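Local coordinates for protein E1 (Kluyveromyces marxianus, PDB 3VX6) that acts as an E1-like enzyme of autophagy, activating the ubiquitin-like proteins Atg8 and Atg12 for their conjugation, at residues K97-Q106 and S256-K264; L37-L48 and N76-N87. One frame throughout, in Å; residues are numbered along the deposited sequence.

How the contacts relate
Both contacts reach the same mixed beta sheet, and their centres lie about 17 Å apart. Along the chain they follow in series: contact 2 pairs strands 40-47 and 78-86, and only then does contact 1 open with helix 97-114, which meets strand 260-262 far later in sequence. The helix lies within a beta-alpha-beta crossover, since strand 123-130 comes back parallel to 78-86. Helix 97-114 covers the sheet face that carries Leu84, whereas helix 21-33 covers the face of Leu44 and Leu83. Phe100 CE2, packed 3.8 Å from Leu84 CD1, joins the contacts. The sheet itself links 40-47 to 260-262 through 78-86, 123-130 and 135-144.

Contact 1. Residues K97-Q106 and S256-K264; sequences KIQFIKEKGQ and SLKVSGWEK
Trp262 makes the one hydrogen bond between the segments: its indole NE1 donates to Lys97 O at 3.0 Å, with an N-H...O angle of 146°. The oxygen lies close to the indole plane, yet the donor stands well above the carbonyl plane. Ile101 N, the helical donor, reaches the same oxygen from the other face, so the helix keeps its own bond while the tryptophan adds a second.

Aliphatic and aromatic contacts hold the indole on both faces. Ile101 CD1 sits over the five-membered ring, 3.7 Å from its centroid, in a CH-pi contact. This reach follows from CG1 lying anti to the backbone N (chi1 -154°), which carries CD1 out to the indole. Against the opposite face rests Lys97 CG, 3.9 Å above the plane and toward the rim; the lysine chain then bends away, and NZ forms a hydrogen bond with Phe92 O. Phe100 meets the six-membered ring obliquely, with the ring centroids 5.3 Å apart and the planes at 32°. Trp139 of strand 135-144 also meets the indole.

The remaining contacts are apolar. Val259 CG1 lies 3.8 Å from Ile101 CG1, a match of branched side chains that suits a buried place, and Val259 CG2 packs 4.0 Å from Gly105 CA. A side chain on Gly105 would probably run into that methyl, so glycine lets the chains close in here. Farther along, Leu257 CD2 meets Gln106 CG at 3.7 Å.

The chemistry is thus largely apolar, with a single directional bond: apolar surfaces bring the helix against 256-264, while the indole N-H, paired with a carbonyl, probably sets how the tryptophan ring is turned between Lys97 and Ile101.

Contact 2. Residues L37-L48 and N76-N87; sequences LDSDEKALYTQL and NIILKGYLLNFN
Leu44 and Gly81 exchange two backbone hydrogen bonds, N to O in both directions, near the middle of an antiparallel pairing that runs from Asp40-Asn85 to Gln47-Ile78. The tight part is the face bearing Leu44, Leu79 and Leu83. Leu44 CD1 touches Leu83 CB at 3.8 Å, and both leucines pack against helix 21-33, on Phe23 and Leu27. Leu48 CD1 lies 3.6 Å from Leu79 CB, closing the apolar layer at the far end.

On this same face Asp40 and Asn85 point the same way, their carboxylate and amide nearly coplanar. Asn85 ND2 donates to Asp40 OD2 at 2.7 Å, nearly along the C-O axis of the carboxylate. Both residues are buried, and Asn85 OD1 is satisfied by Ser127 OG. Lys42 NZ forms a salt bridge with Asp40 OD1 at 3.5 Å, which would probably favour the charged carboxylate.

Toward Tyr45, Lys80 and Gln47 the other face is looser and more open to solvent. Tyr45 and the extended Lys80 run side by side, with Lys80 CD 3.6 Å from Tyr45 CE1; a water joins the phenol OH and the ammonium group. A long aliphatic stem with a charged tip suits such a place. Ile78 CD1 rests 3.5 Å from Gln47 CB. Gln47 OE1 and Asn76 ND2 come close, at an angle too poor for a hydrogen bond.

Beyond the strands, Asn87 ND2 donates to Leu37 O, since a chi1 of 43° turns the amide toward that carbonyl. With an alanine in place of Asn87, the Leu37 carbonyl would probably lose this donor and the loop before Ser39 could shift.

Strand 78-86 also pairs in parallel with 123-130. Helix 21-33 backs the Leu44 face and helix 97-114 reaches Leu84 on the other: an antiparallel pair in a mixed beta sheet within an alpha/beta fold.

Contact 1. Residues K97-Q106 and S256-K264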
loop_
_atom_site.group_PDB
_atom_site.type_symbol
_atom_site.label_atom_id
_atom_site.label_comp_id
_atom_site.label_asym_id
_atom_site.label_seq_id
_atom_site.Cartn_x
_atom_site.Cartn_y
_atom_site.Cartn_z
ATOM N N LYS A 97 -16.569 -6.544 4.010
ATOM C CA LYS A 97 -15.214 -6.009 4.014
ATOM C C LYS A 97 -14.142 -7.037 3.690
ATOM O O LYS A 97 -13.173 -6.714 3.016
ATOM C CB LYS A 97 -14.891 -5.334 5.356
ATOM C CG LYS A 97 -15.529 -3.961 5.544
ATOM C CD LYS A 97 -16.960 -4.091 6.006
ATOM C CE LYS A 97 -17.679 -2.761 6.034
ATOM N NZ LYS A 97 -19.034 -2.926 6.636
ATOM N N ILE A 98 -14.313 -8.268 4.160
ATOM C CA ILE A 98 -13.334 -9.320 3.906
ATOM C C ILE A 98 -13.298 -9.767 2.439
ATOM O O ILE A 98 -12.222 -9.959 1.852
ATOM C CB ILE A 98 -13.593 -10.542 4.820
ATOM C CG1 ILE A 98 -13.165 -11.819 4.110
ATOM C CG2 ILE A 98 -15.044 -10.587 5.234
ATOM C CD1 ILE A 98 -13.428 -13.056 4.904
ATOM N N GLN A 99 -14.469 -9.936 1.846
ATOM C CA GLN A 99 -14.536 -10.332 0.453
ATOM C C GLN A 99 -13.942 -9.208 -0.398
ATOM O O GLN A 99 -13.282 -9.445 -1.418
ATOM C CB GLN A 99 -15.986 -10.574 0.055
ATOM C CG GLN A 99 -16.191 -10.965 -1.401
ATOM C CD GLN A 99 -15.305 -12.127 -1.827
ATOM O OE1 GLN A 99 -15.151 -13.115 -1.097
ATOM N NE2 GLN A 99 -14.727 -12.018 -3.021
ATOM N N PHE A 100 -14.169 -7.979 0.048
ATOM C CA PHE A 100 -13.689 -6.807 -0.661
ATOM C C PHE A 100 -12.183 -6.718 -0.676
ATOM O O PHE A 100 -11.573 -6.576 -1.725
ATOM C CB PHE A 100 -14.283 -5.535 -0.039
ATOM C CG PHE A 100 -13.645 -4.267 -0.516
ATOM C CD1 PHE A 100 -12.456 -3.812 0.054
ATOM C CD2 PHE A 100 -14.229 -3.524 -1.542
ATOM C CE1 PHE A 100 -11.854 -2.634 -0.390
ATOM C CE2 PHE A 100 -13.637 -2.351 -1.992
ATOM C CZ PHE A 100 -12.444 -1.901 -1.416
ATOM N N ILE A 101 -11.568 -6.807 0.488
ATOM C CA ILE A 101 -10.130 -6.690 0.523
ATOM C C ILE A 101 -9.490 -7.925 -0.115
ATOM O O ILE A 101 -8.395 -7.849 -0.673
ATOM C CB ILE A 101 -9.641 -6.447 1.969
ATOM C CG1 ILE A 101 -8.309 -5.703 1.933
ATOM C CG2 ILE A 101 -9.538 -7.754 2.727
ATOM C CD1 ILE A 101 -7.846 -5.233 3.278
ATOM N N LYS A 102 -10.189 -9.057 -0.058
ATOM C CA LYS A 102 -9.675 -10.280 -0.658
ATOM C C LYS A 102 -9.523 -10.093 -2.170
ATOM O O LYS A 102 -8.504 -10.460 -2.759
ATOM C CB LYS A 102 -10.630 -11.437 -0.404
ATOM C CG LYS A 102 -10.152 -12.759 -0.975
ATOM C CD LYS A 102 -11.281 -13.766 -1.015
ATOM C CE LYS A 102 -10.767 -15.192 -1.255
ATOM N NZ LYS A 102 -11.887 -16.164 -1.479
ATOM N N GLU A 103 -10.552 -9.531 -2.797
ATOM C CA GLU A 103 -10.532 -9.311 -4.234
ATOM C C GLU A 103 -9.494 -8.286 -4.628
ATOM O O GLU A 103 -8.728 -8.505 -5.562
ATOM C CB GLU A 103 -11.915 -8.877 -4.727
ATOM C CG GLU A 103 -12.898 -10.034 -4.824
ATOM C CD GLU A 103 -14.296 -9.584 -5.189
ATOM O OE1 GLU A 103 -14.453 -8.878 -6.203
ATOM O OE2 GLU A 103 -15.244 -9.944 -4.463
ATOM N N LYS A 104 -9.476 -7.161 -3.920
ATOM C CA LYS A 104 -8.509 -6.117 -4.205
ATOM C C LYS A 104 -7.141 -6.756 -4.092
ATOM O O LYS A 104 -6.220 -6.412 -4.833
ATOM C CB LYS A 104 -8.655 -4.956 -3.214
ATOM C CG LYS A 104 -9.613 -3.858 -3.676
ATOM C CD LYS A 104 -10.973 -4.401 -4.035
ATOM C CE LYS A 104 -11.312 -4.129 -5.494
ATOM N NZ LYS A 104 -12.514 -4.914 -5.975
ATOM N N GLY A 105 -7.033 -7.718 -3.182
ATOM C CA GLY A 105 -5.781 -8.417 -2.977
ATOM C C GLY A 105 -5.360 -9.298 -4.139
ATOM O O GLY A 105 -4.180 -9.345 -4.481
ATOM N N GLN A 106 -6.313 -10.004 -4.740
ATOM C CA GLN A 106 -6.020 -10.881 -5.867
ATOM C C GLN A 106 -5.629 -10.085 -7.098
ATOM O O GLN A 106 -4.869 -10.571 -7.942
ATOM C CB GLN A 106 -7.235 -11.752 -6.200
ATOM C CG GLN A 106 -7.590 -12.727 -5.098
ATOM C CD GLN A 106 -8.888 -13.484 -5.361
ATOM O OE1 GLN A 106 -9.919 -12.885 -5.676
ATOM N NE2 GLN A 106 -8.843 -14.808 -5.211
ATOM N N SER A 256 -4.859 -20.646 -1.524
ATOM C CA SER A 256 -5.628 -19.476 -1.101
ATOM C C SER A 256 -4.779 -18.250 -0.775
ATOM O O SER A 256 -3.614 -18.360 -0.389
ATOM C CB SER A 256 -6.496 -19.813 0.114
ATOM O OG SER A 256 -7.537 -20.699 -0.243
ATOM N N LEU A 257 -5.387 -17.082 -0.927
ATOM C CA LEU A 257 -4.717 -15.818 -0.656
ATOM C C LEU A 257 -5.316 -15.234 0.622
ATOM O O LEU A 257 -6.535 -15.161 0.752
ATOM C CB LEU A 257 -4.955 -14.862 -1.825
ATOM C CG LEU A 257 -3.891 -13.812 -2.101
ATOM C CD1 LEU A 257 -2.615 -14.511 -2.539
ATOM C CD2 LEU A 257 -4.379 -12.851 -3.168
ATOM N N LYS A 258 -4.480 -14.833 1.573
ATOM C CA LYS A 258 -5.003 -14.261 2.804
ATOM C C LYS A 258 -4.762 -12.764 2.766
ATOM O O LYS A 258 -3.630 -12.305 2.906
ATOM C CB LYS A 258 -4.321 -14.890 4.033
ATOM C CG LYS A 258 -4.987 -14.560 5.384
ATOM C CD LYS A 258 -4.564 -13.194 5.912
ATOM C CE LYS A 258 -5.238 -12.836 7.255
ATOM N NZ LYS A 258 -6.694 -12.482 7.159
ATOM N N VAL A 259 -5.826 -11.994 2.580
ATOM C CA VAL A 259 -5.678 -10.550 2.522
ATOM C C VAL A 259 -6.123 -9.794 3.775
ATOM O O VAL A 259 -7.124 -10.125 4.403
ATOM C CB VAL A 259 -6.438 -9.965 1.323
ATOM C CG1 VAL A 259 -5.942 -8.555 1.048
ATOM C CG2 VAL A 259 -6.276 -10.860 0.100
ATOM N N SER A 260 -5.353 -8.776 4.132
ATOM C CA SER A 260 -5.644 -7.914 5.269
ATOM C C SER A 260 -5.243 -6.528 4.796
ATOM O O SER A 260 -4.951 -6.349 3.612
ATOM C CB SER A 260 -4.818 -8.325 6.477
ATOM O OG SER A 260 -3.444 -8.333 6.150
ATOM N N GLY A 261 -5.237 -5.542 5.689
ATOM C CA GLY A 261 -4.848 -4.200 5.279
ATOM C C GLY A 261 -5.788 -3.114 5.760
ATOM O O GLY A 261 -5.471 -1.925 5.679
ATOM N N TRP A 262 -6.944 -3.535 6.264
ATOM C CA TRP A 262 -7.962 -2.624 6.784
ATOM C C TRP A 262 -7.420 -1.875 7.985
ATOM O O TRP A 262 -6.948 -2.491 8.933
ATOM C CB TRP A 262 -9.212 -3.405 7.211
ATOM C CG TRP A 262 -10.086 -3.840 6.080
ATOM C CD1 TRP A 262 -10.420 -5.119 5.751
ATOM C CD2 TRP A 262 -10.774 -2.994 5.152
ATOM N NE1 TRP A 262 -11.272 -5.129 4.676
ATOM C CE2 TRP A 262 -11.507 -3.838 4.284
ATOM C CE3 TRP A 262 -10.840 -1.606 4.966
ATOM C CZ2 TRP A 262 -12.303 -3.342 3.248
ATOM C CZ3 TRP A 262 -11.629 -1.108 3.939
ATOM C CH2 TRP A 262 -12.353 -1.978 3.087
ATOM N N GLU A 263 -7.495 -0.550 7.949
ATOM C CA GLU A 263 -7.002 0.268 9.044
ATOM C C GLU A 263 -7.829 0.071 10.324
ATOM O O GLU A 263 -9.060 0.060 10.285
ATOM C CB GLU A 263 -7.024 1.732 8.630
ATOM C CG GLU A 263 -6.334 2.650 9.603
ATOM C CD GLU A 263 -6.204 4.044 9.053
ATOM O OE1 GLU A 263 -5.441 4.853 9.633
ATOM O OE2 GLU A 263 -6.871 4.334 8.033
ATOM N N LYS A 264 -7.146 -0.067 11.459
ATOM C CA LYS A 264 -7.822 -0.279 12.734
ATOM C C LYS A 264 -8.121 1.018 13.481
ATOM O O LYS A 264 -8.085 2.108 12.904
ATOM C CB LYS A 264 -6.990 -1.218 13.608
#

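Contact 2. Residues L37-L48 and N76-N87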
loop_
_atom_site.group_PDB
_atom_site.type_symbol
_atom_site.label_atom_id
_atom_site.label_comp_id
_atom_site.label_asym_id
_atom_site.label_seq_id
_atom_site.Cartn_x
_atom_site.Cartn_y
_atom_site.Cartn_z
ATOM N N LEU A 37 -26.136 8.576 -6.984
ATOM C CA LEU A 37 -26.941 7.875 -5.991
ATOM C C LEU A 37 -26.390 6.473 -5.744
ATOM O O LEU A 37 -26.763 5.807 -4.781
ATOM C CB LEU A 37 -28.390 7.804 -6.459
ATOM C CG LEU A 37 -29.383 7.094 -5.548
ATOM C CD1 LEU A 37 -30.749 7.706 -5.745
ATOM C CD2 LEU A 37 -29.400 5.606 -5.849
ATOM N N ASP A 38 -25.503 6.030 -6.630
ATOM C CA ASP A 38 -24.863 4.732 -6.497
ATOM C C ASP A 38 -23.613 4.946 -5.662
ATOM O O ASP A 38 -23.378 6.038 -5.161
ATOM C CB ASP A 38 -24.470 4.175 -7.866
ATOM C CG ASP A 38 -25.502 3.214 -8.423
ATOM O OD1 ASP A 38 -25.847 2.239 -7.715
ATOM O OD2 ASP A 38 -25.963 3.425 -9.567
ATOM N N SER A 39 -22.807 3.909 -5.513
ATOM C CA SER A 39 -21.591 4.029 -4.737
ATOM C C SER A 39 -20.475 4.634 -5.588
ATOM O O SER A 39 -20.213 4.185 -6.698
ATOM C CB SER A 39 -21.201 2.656 -4.199
ATOM O OG SER A 39 -22.245 2.155 -3.376
ATOM N N ASP A 40 -19.831 5.666 -5.060
ATOM C CA ASP A 40 -18.758 6.355 -5.770
ATOM C C ASP A 40 -17.467 5.553 -5.716
ATOM O O ASP A 40 -17.004 5.189 -4.640
ATOM C CB ASP A 40 -18.501 7.734 -5.147
ATOM C CG ASP A 40 -19.784 8.507 -4.858
ATOM O OD1 ASP A 40 -20.388 9.070 -5.802
ATOM O OD2 ASP A 40 -20.187 8.546 -3.673
ATOM N N GLU A 41 -16.889 5.289 -6.883
ATOM C CA GLU A 41 -15.636 4.547 -6.982
ATOM C C GLU A 41 -14.614 5.484 -7.648
ATOM O O GLU A 41 -14.409 5.447 -8.863
ATOM C CB GLU A 41 -15.862 3.276 -7.810
ATOM C CG GLU A 41 -14.890 2.140 -7.529
ATOM C CD GLU A 41 -15.437 0.794 -7.994
ATOM O OE1 GLU A 41 -16.320 0.232 -7.302
ATOM O OE2 GLU A 41 -14.998 0.305 -9.060
ATOM N N LYS A 42 -13.999 6.335 -6.828
ATOM C CA LYS A 42 -13.026 7.322 -7.283
ATOM C C LYS A 42 -11.593 6.883 -7.095
ATOM O O LYS A 42 -11.282 6.068 -6.236
ATOM C CB LYS A 42 -13.202 8.644 -6.525
ATOM C CG LYS A 42 -13.998 9.732 -7.243
ATOM C CD LYS A 42 -15.483 9.640 -6.968
ATOM C CE LYS A 42 -16.252 10.679 -7.777
ATOM N NZ LYS A 42 -17.731 10.620 -7.517
ATOM N N ALA A 43 -10.712 7.443 -7.906
ATOM C CA ALA A 43 -9.303 7.138 -7.788
ATOM C C ALA A 43 -8.737 8.207 -6.867
ATOM O O ALA A 43 -9.037 9.383 -7.016
ATOM C CB ALA A 43 -8.624 7.206 -9.144
ATOM N N LEU A 44 -7.935 7.786 -5.900
ATOM C CA LEU A 44 -7.316 8.710 -4.967
ATOM C C LEU A 44 -5.852 8.859 -5.376
ATOM O O LEU A 44 -5.285 7.987 -6.030
ATOM C CB LEU A 44 -7.437 8.167 -3.538
ATOM C CG LEU A 44 -8.881 7.979 -3.059
ATOM C CD1 LEU A 44 -8.926 7.196 -1.765
ATOM C CD2 LEU A 44 -9.524 9.336 -2.886
ATOM N N TYR A 45 -5.259 9.988 -5.020
ATOM C CA TYR A 45 -3.870 10.263 -5.346
ATOM C C TYR A 45 -3.324 11.005 -4.162
ATOM O O TYR A 45 -3.924 11.961 -3.677
ATOM C CB TYR A 45 -3.745 11.160 -6.587
ATOM C CG TYR A 45 -4.207 10.523 -7.878
ATOM C CD1 TYR A 45 -3.411 9.592 -8.539
ATOM C CD2 TYR A 45 -5.450 10.832 -8.428
ATOM C CE1 TYR A 45 -3.839 8.981 -9.714
ATOM C CE2 TYR A 45 -5.890 10.223 -9.603
ATOM C CZ TYR A 45 -5.078 9.298 -10.240
ATOM O OH TYR A 45 -5.503 8.680 -11.397
ATOM N N THR A 46 -2.195 10.556 -3.667
ATOM C CA THR A 46 -1.617 11.240 -2.549
ATOM C C THR A 46 -0.138 11.201 -2.806
ATOM O O THR A 46 0.420 10.154 -3.140
ATOM C CB THR A 46 -1.995 10.548 -1.234
ATOM O OG1 THR A 46 -1.507 11.320 -0.129
ATOM C CG2 THR A 46 -1.425 9.141 -1.187
ATOM N N GLN A 47 0.490 12.364 -2.731
ATOM C CA GLN A 47 1.922 12.434 -2.950
ATOM C C GLN A 47 2.520 11.800 -1.724
ATOM O O GLN A 47 2.322 12.271 -0.606
ATOM C CB GLN A 47 2.386 13.875 -3.074
ATOM C CG GLN A 47 3.878 14.027 -3.097
ATOM C CD GLN A 47 4.281 15.457 -3.318
ATOM O OE1 GLN A 47 5.171 15.969 -2.645
ATOM N NE2 GLN A 47 3.630 16.117 -4.273
ATOM N N LEU A 48 3.230 10.706 -1.933
ATOM C CA LEU A 48 3.822 10.004 -0.826
ATOM C C LEU A 48 4.971 10.805 -0.254
ATOM O O LEU A 48 5.962 11.089 -0.934
ATOM C CB LEU A 48 4.284 8.616 -1.275
ATOM C CG LEU A 48 3.564 7.428 -0.617
ATOM C CD1 LEU A 48 2.083 7.714 -0.469
ATOM C CD2 LEU A 48 3.794 6.170 -1.447
ATOM N N ASN A 76 7.893 13.905 -7.627
ATOM C CA ASN A 76 7.679 13.152 -6.396
ATOM C C ASN A 76 6.933 11.844 -6.647
ATOM O O ASN A 76 6.475 11.573 -7.759
ATOM C CB ASN A 76 6.911 13.995 -5.375
ATOM C CG ASN A 76 7.817 14.912 -4.584
ATOM O OD1 ASN A 76 8.435 15.816 -5.138
ATOM N ND2 ASN A 76 7.908 14.674 -3.280
ATOM N N ILE A 77 6.816 11.029 -5.608
ATOM C CA ILE A 77 6.136 9.751 -5.727
ATOM C C ILE A 77 4.653 9.898 -5.409
ATOM O O ILE A 77 4.264 10.294 -4.307
ATOM C CB ILE A 77 6.784 8.702 -4.795
ATOM C CG1 ILE A 77 8.169 8.330 -5.344
ATOM C CG2 ILE A 77 5.873 7.483 -4.653
ATOM C CD1 ILE A 77 8.951 7.387 -4.468
ATOM N N ILE A 78 3.824 9.584 -6.392
ATOM C CA ILE A 78 2.390 9.695 -6.220
ATOM C C ILE A 78 1.771 8.315 -6.122
ATOM O O ILE A 78 1.886 7.511 -7.044
ATOM C CB ILE A 78 1.760 10.443 -7.401
ATOM C CG1 ILE A 78 2.442 11.806 -7.578
ATOM C CG2 ILE A 78 0.266 10.564 -7.189
ATOM C CD1 ILE A 78 2.465 12.672 -6.327
ATOM N N LEU A 79 1.114 8.040 -5.000
ATOM C CA LEU A 79 0.479 6.739 -4.808
ATOM C C LEU A 79 -0.964 6.764 -5.271
ATOM O O LEU A 79 -1.738 7.629 -4.860
ATOM C CB LEU A 79 0.514 6.317 -3.340
ATOM C CG LEU A 79 -0.031 4.900 -3.180
ATOM C CD1 LEU A 79 0.841 3.952 -4.008
ATOM C CD2 LEU A 79 -0.050 4.492 -1.723
ATOM N N LYS A 80 -1.331 5.818 -6.125
ATOM C CA LYS A 80 -2.697 5.769 -6.603
ATOM C C LYS A 80 -3.516 4.842 -5.730
ATOM O O LYS A 80 -3.159 3.690 -5.521
ATOM C CB LYS A 80 -2.757 5.300 -8.059
ATOM C CG LYS A 80 -4.147 5.416 -8.683
ATOM C CD LYS A 80 -4.067 5.383 -10.202
ATOM C CE LYS A 80 -5.443 5.515 -10.846
ATOM N NZ LYS A 80 -5.363 5.649 -12.336
ATOM N N GLY A 81 -4.609 5.371 -5.201
ATOM C CA GLY A 81 -5.483 4.579 -4.365
ATOM C C GLY A 81 -6.850 4.590 -4.997
ATOM O O GLY A 81 -7.023 5.128 -6.090
ATOM N N TYR A 82 -7.821 3.997 -4.318
ATOM C CA TYR A 82 -9.172 3.956 -4.835
ATOM C C TYR A 82 -10.173 4.124 -3.707
ATOM O O TYR A 82 -9.982 3.619 -2.600
ATOM C CB TYR A 82 -9.415 2.633 -5.591
ATOM C CG TYR A 82 -8.489 2.453 -6.786
ATOM C CD1 TYR A 82 -8.619 3.253 -7.934
ATOM C CD2 TYR A 82 -7.417 1.553 -6.730
ATOM C CE1 TYR A 82 -7.696 3.163 -8.990
ATOM C CE2 TYR A 82 -6.491 1.455 -7.772
ATOM C CZ TYR A 82 -6.628 2.260 -8.894
ATOM O OH TYR A 82 -5.675 2.166 -9.894
ATOM N N LEU A 83 -11.234 4.867 -3.983
ATOM C CA LEU A 83 -12.268 5.069 -2.990
ATOM C C LEU A 83 -13.557 4.396 -3.448
ATOM O O LEU A 83 -13.881 4.384 -4.625
ATOM C CB LEU A 83 -12.506 6.564 -2.755
ATOM C CG LEU A 83 -13.774 6.962 -1.983
ATOM C CD1 LEU A 83 -13.702 6.496 -0.546
ATOM C CD2 LEU A 83 -13.936 8.479 -2.050
ATOM N N LEU A 84 -14.263 3.796 -2.503
ATOM C CA LEU A 84 -15.530 3.162 -2.784
ATOM C C LEU A 84 -16.501 3.753 -1.761
ATOM O O LEU A 84 -16.715 3.187 -0.696
ATOM C CB LEU A 84 -15.443 1.647 -2.602
ATOM C CG LEU A 84 -16.572 0.821 -3.245
ATOM C CD1 LEU A 84 -16.830 -0.395 -2.382
ATOM C CD2 LEU A 84 -17.852 1.622 -3.387
ATOM N N ASN A 85 -17.074 4.906 -2.083
ATOM C CA ASN A 85 -18.017 5.542 -1.183
ATOM C C ASN A 85 -19.428 4.976 -1.336
ATOM O O ASN A 85 -20.095 5.212 -2.351
ATOM C CB ASN A 85 -18.076 7.049 -1.433
ATOM C CG ASN A 85 -19.045 7.748 -0.488
ATOM O OD1 ASN A 85 -18.786 7.835 0.714
ATOM N ND2 ASN A 85 -20.172 8.227 -1.021
ATOM N N PHE A 86 -19.877 4.241 -0.322
ATOM C CA PHE A 86 -21.219 3.674 -0.302
ATOM C C PHE A 86 -22.259 4.789 -0.143
ATOM O O PHE A 86 -21.988 5.840 0.455
ATOM C CB PHE A 86 -21.336 2.663 0.834
ATOM C CG PHE A 86 -20.553 1.422 0.593
ATOM C CD1 PHE A 86 -20.956 0.515 -0.384
ATOM C CD2 PHE A 86 -19.370 1.185 1.284
ATOM C CE1 PHE A 86 -20.193 -0.610 -0.673
ATOM C CE2 PHE A 86 -18.599 0.071 1.005
ATOM C CZ PHE A 86 -19.014 -0.832 0.019
ATOM N N ASN A 87 -23.445 4.558 -0.695
ATOM C CA ASN A 87 -24.514 5.542 -0.650
ATOM C C ASN A 87 -25.357 5.468 0.608
ATOM O O ASN A 87 -26.045 6.425 0.954
ATOM C CB ASN A 87 -25.404 5.411 -1.897
ATOM C CG ASN A 87 -25.713 3.955 -2.259
ATOM O OD1 ASN A 87 -25.173 3.009 -1.664
ATOM N ND2 ASN A 87 -26.576 3.772 -3.256
HETATM O O HOH W 1 -3.647 7.134 -13.447
#